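Local coordinates for D-lactate dehydrogenase (Fermentative) (PDB 6ABJ), which catalyses the NAD-dependent interconversion of pyruvate and D-lactate, probably in fermentation, as a tetramer of the D-isomer specific 2-hydroxyacid dehydrogenase family, at residues H137-R142 and H151-F156; L87-S92 and D325-N330; D208-L211 and I216-L219. All blocks are in the same frame, centred on the assembly; numbering follows the deposited sequence.

Interaction 1: H137-R142 and H151-F156; sequences HRAYNR and HGLTGF
Arg142 reaches from helix 136-143 into the loop 151-156 and ends between His151 and Leu153, the three residues that bury most surface here. The contact ties this helix to the loop leading to strand 162-166, the first strand of the Rossmann sheet, at the tetramer interface. The arginine chain is extended from CG to NE, which carries the guanidinium end-on to the carbonyl of His151. Both terminal nitrogens grip that one oxygen: Arg142 NH1 and Arg142 NH2 each lie 2.8 Å from His151 O. The oxygen sits 6° out of the guanidinium plane, so the fork is nearly flat, although each N-H is bent by about 40° from straight. NH1 has a further acceptor in Ser149 O.

The two faces of the guanidinium are covered differently. On one it stacks flat on the His151 ring, planes 24° apart and centres 3.9 Å apart; the closest approach is Arg142 NH2 to His151 CE1 at 3.3 Å. Over the opposite face comes the branched end of Leu153, with its CD2 3.8 Å above the centre of the plane. Leu153 CD1 also meets Ala139 CB at 4.1 Å, tying the leucine to the helix itself.

Asp289 of a third subunit makes a salt bridge to Arg138 NH1 and a hydrogen bond to His151 ND1, while a second subunit packs Gln312 against Ala139 and Leu153. The chemistry implies a guanidinium whose rotation is fixed by the fork and two covered faces; a long, weak ion pair of its NH2 with the same Asp289 may help offset its charge.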
ATOM      1  N   HIS B 137     -10.491  -4.112  -1.808  1.00 24.19           N
ATOM      2  CA  HIS B 137      -9.187  -3.817  -1.158  1.00 24.62           C
ATOM      3  C   HIS B 137      -8.154  -3.506  -2.250  1.00 22.90           C
ATOM      4  O   HIS B 137      -7.364  -2.541  -2.128  1.00 23.59           O
ATOM      5  CB  HIS B 137      -8.805  -5.025  -0.278  1.00 26.84           C
ATOM      6  CG  HIS B 137      -8.700  -6.323  -1.000  1.00 26.96           C
ATOM      7  ND1 HIS B 137      -9.773  -7.005  -1.513  1.00 29.72           N
ATOM      8  CD2 HIS B 137      -7.630  -7.071  -1.305  1.00 27.72           C
ATOM      9  CE1 HIS B 137      -9.369  -8.103  -2.093  1.00 26.71           C
ATOM     10  NE2 HIS B 137      -8.062  -8.172  -1.958  1.00 25.32           N
ATOM     11  N   ARG B 138      -8.213  -4.238  -3.356  1.00 22.82           N
ATOM     12  CA  ARG B 138      -7.297  -3.973  -4.511  1.00 22.49           C
ATOM     13  C   ARG B 138      -7.667  -2.639  -5.198  1.00 22.22           C
ATOM     14  O   ARG B 138      -6.790  -1.834  -5.531  1.00 19.65           O
ATOM     15  CB  ARG B 138      -7.334  -5.090  -5.499  1.00 24.59           C
ATOM     16  CG  ARG B 138      -6.916  -6.464  -4.865  1.00 28.44           C
ATOM     17  CD  ARG B 138      -6.655  -7.545  -5.957  1.00 31.88           C
ATOM     18  NE  ARG B 138      -5.544  -7.143  -6.812  1.00 32.77           N
ATOM     19  CZ  ARG B 138      -5.431  -7.390  -8.121  1.00 33.08           C
ATOM     20  NH1 ARG B 138      -6.334  -8.145  -8.764  1.00 37.13           N
ATOM     21  NH2 ARG B 138      -4.371  -6.910  -8.756  1.00 35.98           N
ATOM     22  N   ALA B 139      -8.978  -2.431  -5.432  1.00 21.70           N
ATOM     23  CA  ALA B 139      -9.441  -1.139  -6.017  1.00 21.22           C
ATOM     24  C   ALA B 139      -9.004   0.077  -5.231  1.00 20.86           C
ATOM     25  O   ALA B 139      -8.534   1.042  -5.787  1.00 21.73           O
ATOM     26  CB  ALA B 139     -10.928  -1.150  -6.192  1.00 21.61           C
ATOM     27  N   TYR B 140      -9.181   0.027  -3.913  1.00 20.48           N
ATOM     28  CA  TYR B 140      -8.818   1.121  -3.048  1.00 21.00           C
ATOM     29  C   TYR B 140      -7.398   1.489  -3.254  1.00 20.09           C
ATOM     30  O   TYR B 140      -7.045   2.684  -3.404  1.00 19.51           O
ATOM     31  CB  TYR B 140      -9.085   0.731  -1.543  1.00 22.24           C
ATOM     32  CG  TYR B 140      -8.569   1.703  -0.617  1.00 23.47           C
ATOM     33  CD1 TYR B 140      -9.188   2.929  -0.457  1.00 26.00           C
ATOM     34  CD2 TYR B 140      -7.449   1.418   0.153  1.00 25.86           C
ATOM     35  CE1 TYR B 140      -8.700   3.883   0.437  1.00 28.39           C
ATOM     36  CE2 TYR B 140      -6.907   2.350   0.986  1.00 27.63           C
ATOM     37  CZ  TYR B 140      -7.563   3.575   1.170  1.00 31.03           C
ATOM     38  OH  TYR B 140      -7.013   4.497   1.990  1.00 32.60           O
ATOM     39  N   ASN B 141      -6.527   0.467  -3.247  1.00 19.74           N
ATOM     40  CA  ASN B 141      -5.113   0.735  -3.401  1.00 19.73           C
ATOM     41  C   ASN B 141      -4.739   1.318  -4.772  1.00 19.10           C
ATOM     42  O   ASN B 141      -3.834   2.082  -4.865  1.00 20.00           O
ATOM     43  CB  ASN B 141      -4.300  -0.536  -3.094  1.00 20.03           C
ATOM     44  CG  ASN B 141      -4.239  -0.819  -1.576  1.00 21.35           C
ATOM     45  OD1 ASN B 141      -4.298   0.091  -0.727  1.00 21.65           O
ATOM     46  ND2 ASN B 141      -4.136  -2.063  -1.245  1.00 23.03           N
ATOM     47  N   ARG B 142      -5.465   0.940  -5.802  1.00 18.31           N
ATOM     48  CA  ARG B 142      -5.283   1.557  -7.087  1.00 18.71           C
ATOM     49  C   ARG B 142      -5.739   2.981  -7.127  1.00 18.82           C
ATOM     50  O   ARG B 142      -4.985   3.891  -7.442  1.00 19.35           O
ATOM     51  CB  ARG B 142      -6.031   0.781  -8.190  1.00 19.44           C
ATOM     52  CG  ARG B 142      -5.411  -0.581  -8.500  1.00 19.78           C
ATOM     53  CD  ARG B 142      -6.135  -1.137  -9.698  1.00 20.04           C
ATOM     54  NE  ARG B 142      -5.788  -2.521  -9.911  1.00 21.04           N
ATOM     55  CZ  ARG B 142      -6.282  -3.303 -10.871  1.00 23.22           C
ATOM     56  NH1 ARG B 142      -7.209  -2.849 -11.733  1.00 22.14           N
ATOM     57  NH2 ARG B 142      -5.881  -4.574 -10.920  1.00 23.09           N
ATOM     58  N   HIS B 151      -8.800  -3.494 -14.941  1.00 22.50           N
ATOM     59  CA  HIS B 151      -8.343  -4.898 -15.236  1.00 23.57           C
ATOM     60  C   HIS B 151      -8.256  -5.755 -13.974  1.00 23.49           C
ATOM     61  O   HIS B 151      -7.723  -5.325 -12.956  1.00 22.05           O
ATOM     62  CB  HIS B 151      -6.998  -4.955 -15.976  1.00 23.87           C
ATOM     63  CG  HIS B 151      -5.836  -4.430 -15.173  1.00 24.59           C
ATOM     64  ND1 HIS B 151      -5.080  -5.247 -14.364  1.00 26.79           N
ATOM     65  CD2 HIS B 151      -5.387  -3.175 -14.962  1.00 25.31           C
ATOM     66  CE1 HIS B 151      -4.190  -4.524 -13.716  1.00 27.57           C
ATOM     67  NE2 HIS B 151      -4.374  -3.253 -14.036  1.00 25.96           N
ATOM     68  N   GLY B 152      -8.751  -6.989 -14.057  1.00 22.41           N
ATOM     69  CA  GLY B 152      -8.701  -7.926 -12.966  1.00 21.58           C
ATOM     70  C   GLY B 152      -9.672  -7.724 -11.804  1.00 19.94           C
ATOM     71  O   GLY B 152      -9.716  -8.551 -10.910  1.00 20.73           O
ATOM     72  N   LEU B 153     -10.517  -6.690 -11.843  1.00 19.48           N
ATOM     73  CA  LEU B 153     -11.438  -6.389 -10.758  1.00 19.32           C
ATOM     74  C   LEU B 153     -12.877  -6.921 -10.941  1.00 19.42           C
ATOM     75  O   LEU B 153     -13.710  -6.770 -10.044  1.00 18.95           O
ATOM     76  CB  LEU B 153     -11.499  -4.880 -10.527  1.00 19.31           C
ATOM     77  CG  LEU B 153     -10.195  -4.162 -10.283  1.00 19.62           C
ATOM     78  CD1 LEU B 153     -10.444  -2.691  -9.974  1.00 20.41           C
ATOM     79  CD2 LEU B 153      -9.415  -4.778  -9.090  1.00 21.16           C
ATOM     80  N   THR B 154     -13.137  -7.595 -12.086  1.00 19.65           N
ATOM     81  CA  THR B 154     -14.442  -8.121 -12.357  1.00 20.13           C
ATOM     82  C   THR B 154     -14.876  -9.132 -11.317  1.00 21.20           C
ATOM     83  O   THR B 154     -14.159 -10.153 -11.115  1.00 20.77           O
ATOM     84  CB  THR B 154     -14.511  -8.757 -13.756  1.00 21.52           C
ATOM     85  OG1 THR B 154     -14.067  -7.812 -14.694  1.00 20.88           O
ATOM     86  CG2 THR B 154     -15.946  -9.138 -14.108  1.00 21.72           C
ATOM     87  N   GLY B 155     -16.059  -8.951 -10.758  1.00 19.37           N
ATOM     88  CA  GLY B 155     -16.639  -9.891  -9.798  1.00 20.77           C
ATOM     89  C   GLY B 155     -17.776 -10.716 -10.353  1.00 20.63           C
ATOM     90  O   GLY B 155     -17.803 -11.024 -11.573  1.00 21.63           O
ATOM     91  N   PHE B 156     -18.660 -11.115  -9.476  1.00 20.40           N
ATOM     92  CA  PHE B 156     -19.824 -11.884  -9.816  1.00 21.06           C
ATOM     93  C   PHE B 156     -21.026 -11.414  -8.993  1.00 22.06           C
ATOM     94  O   PHE B 156     -20.891 -10.981  -7.839  1.00 21.55           O
ATOM     95  CB  PHE B 156     -19.532 -13.385  -9.620  1.00 22.74           C
ATOM     96  CG  PHE B 156     -19.199 -13.785  -8.196  1.00 22.58           C
ATOM     97  CD1 PHE B 156     -17.891 -13.784  -7.752  1.00 24.03           C
ATOM     98  CD2 PHE B 156     -20.164 -14.184  -7.322  1.00 25.28           C
ATOM     99  CE1 PHE B 156     -17.575 -14.222  -6.476  1.00 26.66           C
ATOM    100  CE2 PHE B 156     -19.848 -14.625  -6.022  1.00 26.63           C
ATOM    101  CZ  PHE B 156     -18.529 -14.685  -5.630  1.00 26.78           C
TER

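Interaction 2: L87-S92 and D325-N330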
ATOM      1  N   LEU B  87      -9.893 -13.286  41.038  1.00 37.23           N
ATOM      2  CA  LEU B  87     -10.669 -13.667  39.873  1.00 35.35           C
ATOM      3  C   LEU B  87      -9.933 -13.229  38.567  1.00 33.92           C
ATOM      4  O   LEU B  87      -9.401 -12.133  38.498  1.00 36.23           O
ATOM      5  CB  LEU B  87     -12.056 -13.024  39.924  1.00 34.52           C
ATOM      6  CG  LEU B  87     -12.953 -13.187  38.697  1.00 32.98           C
ATOM      7  CD1 LEU B  87     -13.533 -14.577  38.495  1.00 33.21           C
ATOM      8  CD2 LEU B  87     -14.060 -12.168  38.795  1.00 33.76           C
ATOM      9  N   VAL B  88      -9.953 -14.125  37.581  1.00 34.37           N
ATOM     10  CA  VAL B  88      -9.486 -13.823  36.239  1.00 34.76           C
ATOM     11  C   VAL B  88     -10.720 -13.729  35.353  1.00 31.69           C
ATOM     12  O   VAL B  88     -11.427 -14.700  35.194  1.00 35.07           O
ATOM     13  CB  VAL B  88      -8.607 -14.999  35.716  1.00 37.30           C
ATOM     14  CG1 VAL B  88      -8.199 -14.770  34.245  1.00 36.13           C
ATOM     15  CG2 VAL B  88      -7.371 -15.174  36.589  1.00 38.61           C
ATOM     16  N   ALA B  89     -10.993 -12.545  34.818  1.00 32.96           N
ATOM     17  CA  ALA B  89     -12.126 -12.325  33.920  1.00 30.89           C
ATOM     18  C   ALA B  89     -11.552 -12.204  32.503  1.00 32.16           C
ATOM     19  O   ALA B  89     -10.761 -11.273  32.248  1.00 32.56           O
ATOM     20  CB  ALA B  89     -12.850 -11.044  34.244  1.00 29.68           C
ATOM     21  N   LEU B  90     -11.972 -13.096  31.599  1.00 33.74           N
ATOM     22  CA  LEU B  90     -11.498 -13.052  30.171  1.00 32.63           C
ATOM     23  C   LEU B  90     -12.522 -12.260  29.411  1.00 31.79           C
ATOM     24  O   LEU B  90     -13.736 -12.605  29.395  1.00 28.49           O
ATOM     25  CB  LEU B  90     -11.396 -14.414  29.565  1.00 33.91           C
ATOM     26  CG  LEU B  90     -10.722 -15.497  30.377  1.00 39.27           C
ATOM     27  CD1 LEU B  90     -10.873 -16.829  29.701  1.00 42.59           C
ATOM     28  CD2 LEU B  90      -9.267 -15.147  30.569  1.00 42.52           C
ATOM     29  N   ARG B  91     -12.087 -11.169  28.775  1.00 33.14           N
ATOM     30  CA  ARG B  91     -12.976 -10.390  27.907  1.00 32.08           C
ATOM     31  C   ARG B  91     -12.969 -11.014  26.492  1.00 33.70           C
ATOM     32  O   ARG B  91     -12.808 -10.320  25.484  1.00 38.24           O
ATOM     33  CB  ARG B  91     -12.602  -8.903  27.846  1.00 33.05           C
ATOM     34  CG  ARG B  91     -11.154  -8.591  27.496  1.00 36.07           C
ATOM     35  CD  ARG B  91     -10.893  -7.089  27.536  1.00 34.79           C
ATOM     36  NE  ARG B  91      -9.602  -6.707  26.959  1.00 36.97           N
ATOM     37  CZ  ARG B  91      -8.438  -6.746  27.603  1.00 38.65           C
ATOM     38  NH1 ARG B  91      -8.378  -7.162  28.861  1.00 36.43           N
ATOM     39  NH2 ARG B  91      -7.327  -6.370  26.982  1.00 37.94           N
ATOM     40  N   SER B  92     -13.144 -12.333  26.446  1.00 35.81           N
ATOM     41  CA  SER B  92     -13.102 -13.119  25.237  1.00 32.73           C
ATOM     42  C   SER B  92     -14.000 -14.307  25.448  1.00 34.38           C
ATOM     43  O   SER B  92     -14.314 -14.683  26.603  1.00 33.44           O
ATOM     44  CB  SER B  92     -11.675 -13.606  24.970  1.00 34.29           C
ATOM     45  OG  SER B  92     -11.172 -14.471  25.989  1.00 37.56           O
ATOM     46  N   ASP B 325     -20.409  -5.395  29.024  1.00 38.05           N
ATOM     47  CA  ASP B 325     -21.567  -5.614  29.902  1.00 38.34           C
ATOM     48  C   ASP B 325     -21.521  -7.040  30.484  1.00 38.26           C
ATOM     49  O   ASP B 325     -21.705  -7.264  31.676  1.00 38.12           O
ATOM     50  CB  ASP B 325     -22.878  -5.498  29.087  1.00 38.55           C
ATOM     51  CG  ASP B 325     -23.208  -4.084  28.649  1.00 38.72           C
ATOM     52  OD1 ASP B 325     -22.535  -3.127  29.015  1.00 35.21           O
ATOM     53  OD2 ASP B 325     -24.193  -3.940  27.920  1.00 38.89           O
ATOM     54  N   THR B 326     -21.300  -8.017  29.614  1.00 31.54           N
ATOM     55  CA  THR B 326     -21.209  -9.385  30.008  1.00 33.82           C
ATOM     56  C   THR B 326     -20.060  -9.570  31.003  1.00 36.12           C
ATOM     57  O   THR B 326     -20.246 -10.200  32.067  1.00 38.17           O
ATOM     58  CB  THR B 326     -21.120 -10.310  28.799  1.00 33.07           C
ATOM     59  OG1 THR B 326     -22.424 -10.304  28.172  1.00 34.15           O
ATOM     60  CG2 THR B 326     -20.841 -11.691  29.238  1.00 33.27           C
ATOM     61  N   THR B 327     -18.897  -8.988  30.714  1.00 33.74           N
ATOM     62  CA  THR B 327     -17.724  -9.207  31.561  1.00 33.36           C
ATOM     63  C   THR B 327     -17.927  -8.540  32.962  1.00 37.98           C
ATOM     64  O   THR B 327     -17.647  -9.165  33.982  1.00 35.13           O
ATOM     65  CB  THR B 327     -16.481  -8.673  30.862  1.00 34.33           C
ATOM     66  OG1 THR B 327     -16.297  -9.412  29.633  1.00 30.95           O
ATOM     67  CG2 THR B 327     -15.249  -8.786  31.730  1.00 33.36           C
ATOM     68  N   LEU B 328     -18.430  -7.303  32.996  1.00 36.27           N
ATOM     69  CA  LEU B 328     -18.712  -6.634  34.256  1.00 37.77           C
ATOM     70  C   LEU B 328     -19.825  -7.362  35.045  1.00 38.63           C
ATOM     71  O   LEU B 328     -19.693  -7.558  36.277  1.00 39.95           O
ATOM     72  CB  LEU B 328     -19.014  -5.136  34.033  1.00 38.32           C
ATOM     73  CG  LEU B 328     -17.827  -4.324  33.469  1.00 38.78           C
ATOM     74  CD1 LEU B 328     -18.055  -2.824  33.519  1.00 38.04           C
ATOM     75  CD2 LEU B 328     -16.508  -4.648  34.145  1.00 38.81           C
ATOM     76  N   ASP B 329     -20.879  -7.815  34.357  1.00 40.31           N
ATOM     77  CA  ASP B 329     -21.889  -8.645  35.008  1.00 39.15           C
ATOM     78  C   ASP B 329     -21.294  -9.933  35.559  1.00 39.82           C
ATOM     79  O   ASP B 329     -21.679 -10.368  36.660  1.00 34.99           O
ATOM     80  CB  ASP B 329     -23.080  -8.950  34.094  1.00 42.03           C
ATOM     81  CG  ASP B 329     -23.987  -7.726  33.861  1.00 49.13           C
ATOM     82  OD1 ASP B 329     -23.859  -6.689  34.592  1.00 53.71           O
ATOM     83  OD2 ASP B 329     -24.872  -7.823  32.971  1.00 53.94           O
ATOM     84  N   ASN B 330     -20.393 -10.575  34.811  1.00 34.37           N
ATOM     85  CA  ASN B 330     -19.739 -11.790  35.303  1.00 36.57           C
ATOM     86  C   ASN B 330     -18.994 -11.515  36.612  1.00 36.73           C
ATOM     87  O   ASN B 330     -18.940 -12.363  37.518  1.00 35.59           O
ATOM     88  CB  ASN B 330     -18.728 -12.390  34.298  1.00 34.44           C
ATOM     89  CG  ASN B 330     -19.368 -13.025  33.109  1.00 34.95           C
ATOM     90  OD1 ASN B 330     -20.564 -13.332  33.078  1.00 33.56           O
ATOM     91  ND2 ASN B 330     -18.533 -13.251  32.065  1.00 34.01           N
TER
HETATM   92  O   HOH W   1     -15.789 -12.111  31.006  1.00 28.99           O
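One water holds Leu90 O, Thr327 OG1 and Asn330 ND2 together, donating to Leu90 O at 2.7 Å and so linking the end of strand 87-90 to helix 317-335. The strand belongs to a five-stranded parallel sheet of order 2-1-3-4-5, consistent with the flavodoxin-like substrate-binding domain of the D-2-hydroxyacid dehydrogenases, and the contact joins parts of the chain more than 230 residues apart.

The water gives its other hydrogen to Thr327 OG1, at 3.1 Å, and accepts from Asn330 ND2 at 3.2 Å. Thr327 and Asn330 stand three positions apart on the helix, so both side chains face the strand and hold the water from the helical side. Thr327 OG1 also bonds to Ile323 O, one turn earlier in its own helix, while Asn330 OD1 is taken by Asn341 ND2.

Direct contact rests mainly on Thr327, whose two branches divide the work. With CG2 anti to the backbone N (OG1 at chi1 -62°), the methyl meets the strand and the hydroxyl lies by the turn that follows it. Thr327 OG1 is 3.9 Å, a packing distance, from CA of Arg91, the centre of an inverse gamma turn. The rest of the arginine turns from the helix, and its NH2 bonds to Phe22 O. Beside the water bridge, the apolar part of the contact is a single methyl pair, Ala89 CB to Thr327 CG2, at 4.1 Å.

Interaction 3: D208-L211 and I216-L219; sequences DALL and IVSL
Within the Rossmann-type NAD-binding domain, helix 207-213 packs against strand 216-219, the strand that follows it directly in the chain and lies in the middle of the seven-stranded parallel sheet. Val217 is the residue the helix rests on: its CA is 7.2 Å from that of Leu211, the nearest pair of the two backbones, and its side chain is directed at the helix.

Leu211 CD2 sits over both methyls of the valine, closest to Val217 CG1 at 4.1 Å, and these two side chains cross at about a right angle. Leu210 CD2 stands farther off, 4.4 Å from Val217 CG2. With CG1 anti to the backbone N (chi1 174°) and CG2 anti to the carbonyl carbon, the valine presents both methyls to the helix, where Leu211 CD2 meets the pair.

All three side chains are buried, and Ile166 of the adjoining strand 162-166 touches each of them. Leu210 lies about 9 Å, side chain to side chain, from the NADH-binding Asp190. Along the strand, Ser218 points away from the helix while Val217 points toward it, the alternation by which parallel strands place apolar side chains under the covering helices of a Rossmann fold.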
ATOM      1  N   ASP B 208     -21.010 -33.102   2.077  1.00 32.03           N
ATOM      2  CA  ASP B 208     -20.248 -33.289   0.853  1.00 31.52           C
ATOM      3  C   ASP B 208     -20.957 -32.697  -0.370  1.00 30.27           C
ATOM      4  O   ASP B 208     -20.321 -32.063  -1.189  1.00 28.91           O
ATOM      5  CB  ASP B 208     -19.856 -34.739   0.672  1.00 33.15           C
ATOM      6  CG  ASP B 208     -18.674 -35.143   1.546  1.00 33.20           C
ATOM      7  OD1 ASP B 208     -17.859 -34.297   2.005  1.00 39.85           O
ATOM      8  OD2 ASP B 208     -18.511 -36.331   1.755  1.00 36.34           O
ATOM      9  N   ALA B 209     -22.281 -32.741  -0.344  1.00 30.29           N
ATOM     10  CA  ALA B 209     -23.067 -32.166  -1.390  1.00 29.20           C
ATOM     11  C   ALA B 209     -23.090 -30.634  -1.288  1.00 28.24           C
ATOM     12  O   ALA B 209     -22.965 -29.946  -2.307  1.00 26.71           O
ATOM     13  CB  ALA B 209     -24.447 -32.710  -1.313  1.00 30.10           C
ATOM     14  N   LEU B 210     -23.160 -30.107  -0.059  1.00 26.49           N
ATOM     15  CA  LEU B 210     -22.978 -28.676   0.150  1.00 26.70           C
ATOM     16  C   LEU B 210     -21.673 -28.174  -0.461  1.00 26.64           C
ATOM     17  O   LEU B 210     -21.659 -27.157  -1.181  1.00 29.43           O
ATOM     18  CB  LEU B 210     -23.049 -28.322   1.621  1.00 26.96           C
ATOM     19  CG  LEU B 210     -22.983 -26.837   1.956  1.00 26.96           C
ATOM     20  CD1 LEU B 210     -23.761 -26.606   3.275  1.00 27.73           C
ATOM     21  CD2 LEU B 210     -21.564 -26.419   2.119  1.00 26.45           C
ATOM     22  N   LEU B 211     -20.588 -28.874  -0.208  1.00 24.82           N
ATOM     23  CA  LEU B 211     -19.293 -28.457  -0.654  1.00 26.06           C
ATOM     24  C   LEU B 211     -19.230 -28.512  -2.196  1.00 25.18           C
ATOM     25  O   LEU B 211     -18.714 -27.572  -2.878  1.00 23.32           O
ATOM     26  CB  LEU B 211     -18.241 -29.279   0.013  1.00 26.87           C
ATOM     27  CG  LEU B 211     -17.978 -29.011   1.521  1.00 28.11           C
ATOM     28  CD1 LEU B 211     -17.003 -30.027   2.084  1.00 28.24           C
ATOM     29  CD2 LEU B 211     -17.463 -27.649   1.807  1.00 27.47           C
ATOM     30  N   ILE B 216     -20.172 -20.234  -2.644  1.00 22.42           N
ATOM     31  CA  ILE B 216     -19.561 -19.588  -1.459  1.00 22.98           C
ATOM     32  C   ILE B 216     -19.840 -20.516  -0.268  1.00 23.26           C
ATOM     33  O   ILE B 216     -20.967 -20.930  -0.127  1.00 24.53           O
ATOM     34  CB  ILE B 216     -20.179 -18.207  -1.140  1.00 22.47           C
ATOM     35  CG1 ILE B 216     -19.927 -17.228  -2.282  1.00 22.77           C
ATOM     36  CG2 ILE B 216     -19.598 -17.644   0.151  1.00 22.82           C
ATOM     37  CD1 ILE B 216     -20.751 -15.934  -2.151  1.00 21.46           C
ATOM     38  N   VAL B 217     -18.823 -20.850   0.518  1.00 23.63           N
ATOM     39  CA  VAL B 217     -18.963 -21.705   1.715  1.00 23.63           C
ATOM     40  C   VAL B 217     -18.565 -20.893   2.900  1.00 24.66           C
ATOM     41  O   VAL B 217     -17.530 -20.251   2.861  1.00 23.06           O
ATOM     42  CB  VAL B 217     -18.071 -22.916   1.589  1.00 25.24           C
ATOM     43  CG1 VAL B 217     -18.094 -23.727   2.869  1.00 28.15           C
ATOM     44  CG2 VAL B 217     -18.435 -23.768   0.402  1.00 26.36           C
ATOM     45  N   SER B 218     -19.388 -20.860   3.989  1.00 23.65           N
ATOM     46  CA  SER B 218     -19.021 -20.059   5.104  1.00 24.72           C
ATOM     47  C   SER B 218     -19.112 -20.956   6.348  1.00 26.64           C
ATOM     48  O   SER B 218     -20.102 -21.613   6.512  1.00 25.23           O
ATOM     49  CB  SER B 218     -19.921 -18.842   5.268  1.00 24.68           C
ATOM     50  OG  SER B 218     -19.431 -17.978   6.261  1.00 25.26           O
ATOM     51  N   LEU B 219     -18.042 -20.963   7.163  1.00 27.79           N
ATOM     52  CA  LEU B 219     -17.986 -21.806   8.344  1.00 29.15           C
ATOM     53  C   LEU B 219     -18.525 -21.076   9.577  1.00 31.32           C
ATOM     54  O   LEU B 219     -18.048 -19.989   9.957  1.00 29.62           O
ATOM     55  CB  LEU B 219     -16.566 -22.262   8.603  1.00 29.89           C
ATOM     56  CG  LEU B 219     -15.872 -22.895   7.433  1.00 30.91           C
ATOM     57  CD1 LEU B 219     -14.395 -23.188   7.659  1.00 30.06           C
ATOM     58  CD2 LEU B 219     -16.553 -24.205   7.093  1.00 31.05           C
TER

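In the fold
Interactions 1 and 3 both belong to the NAD-binding domain and follow one another along the chain; they touch where Phe156 CE2 meets Ile216 CD1 at 4.2 Å. Interaction 2 lies on the opposite side of the chain's centre from each, and both are nested in the long loop it closes. Interactions 2 and 3 each set a helix on a parallel sheet, but on two different sheets, their centres 35 Å apart. Both are buried within one subunit; the former includes a water bridge, the latter is wholly apolar. Interaction 1, only partly buried, joins helix to loop through a forked hydrogen bond and stacking, and it alone meets other subunits.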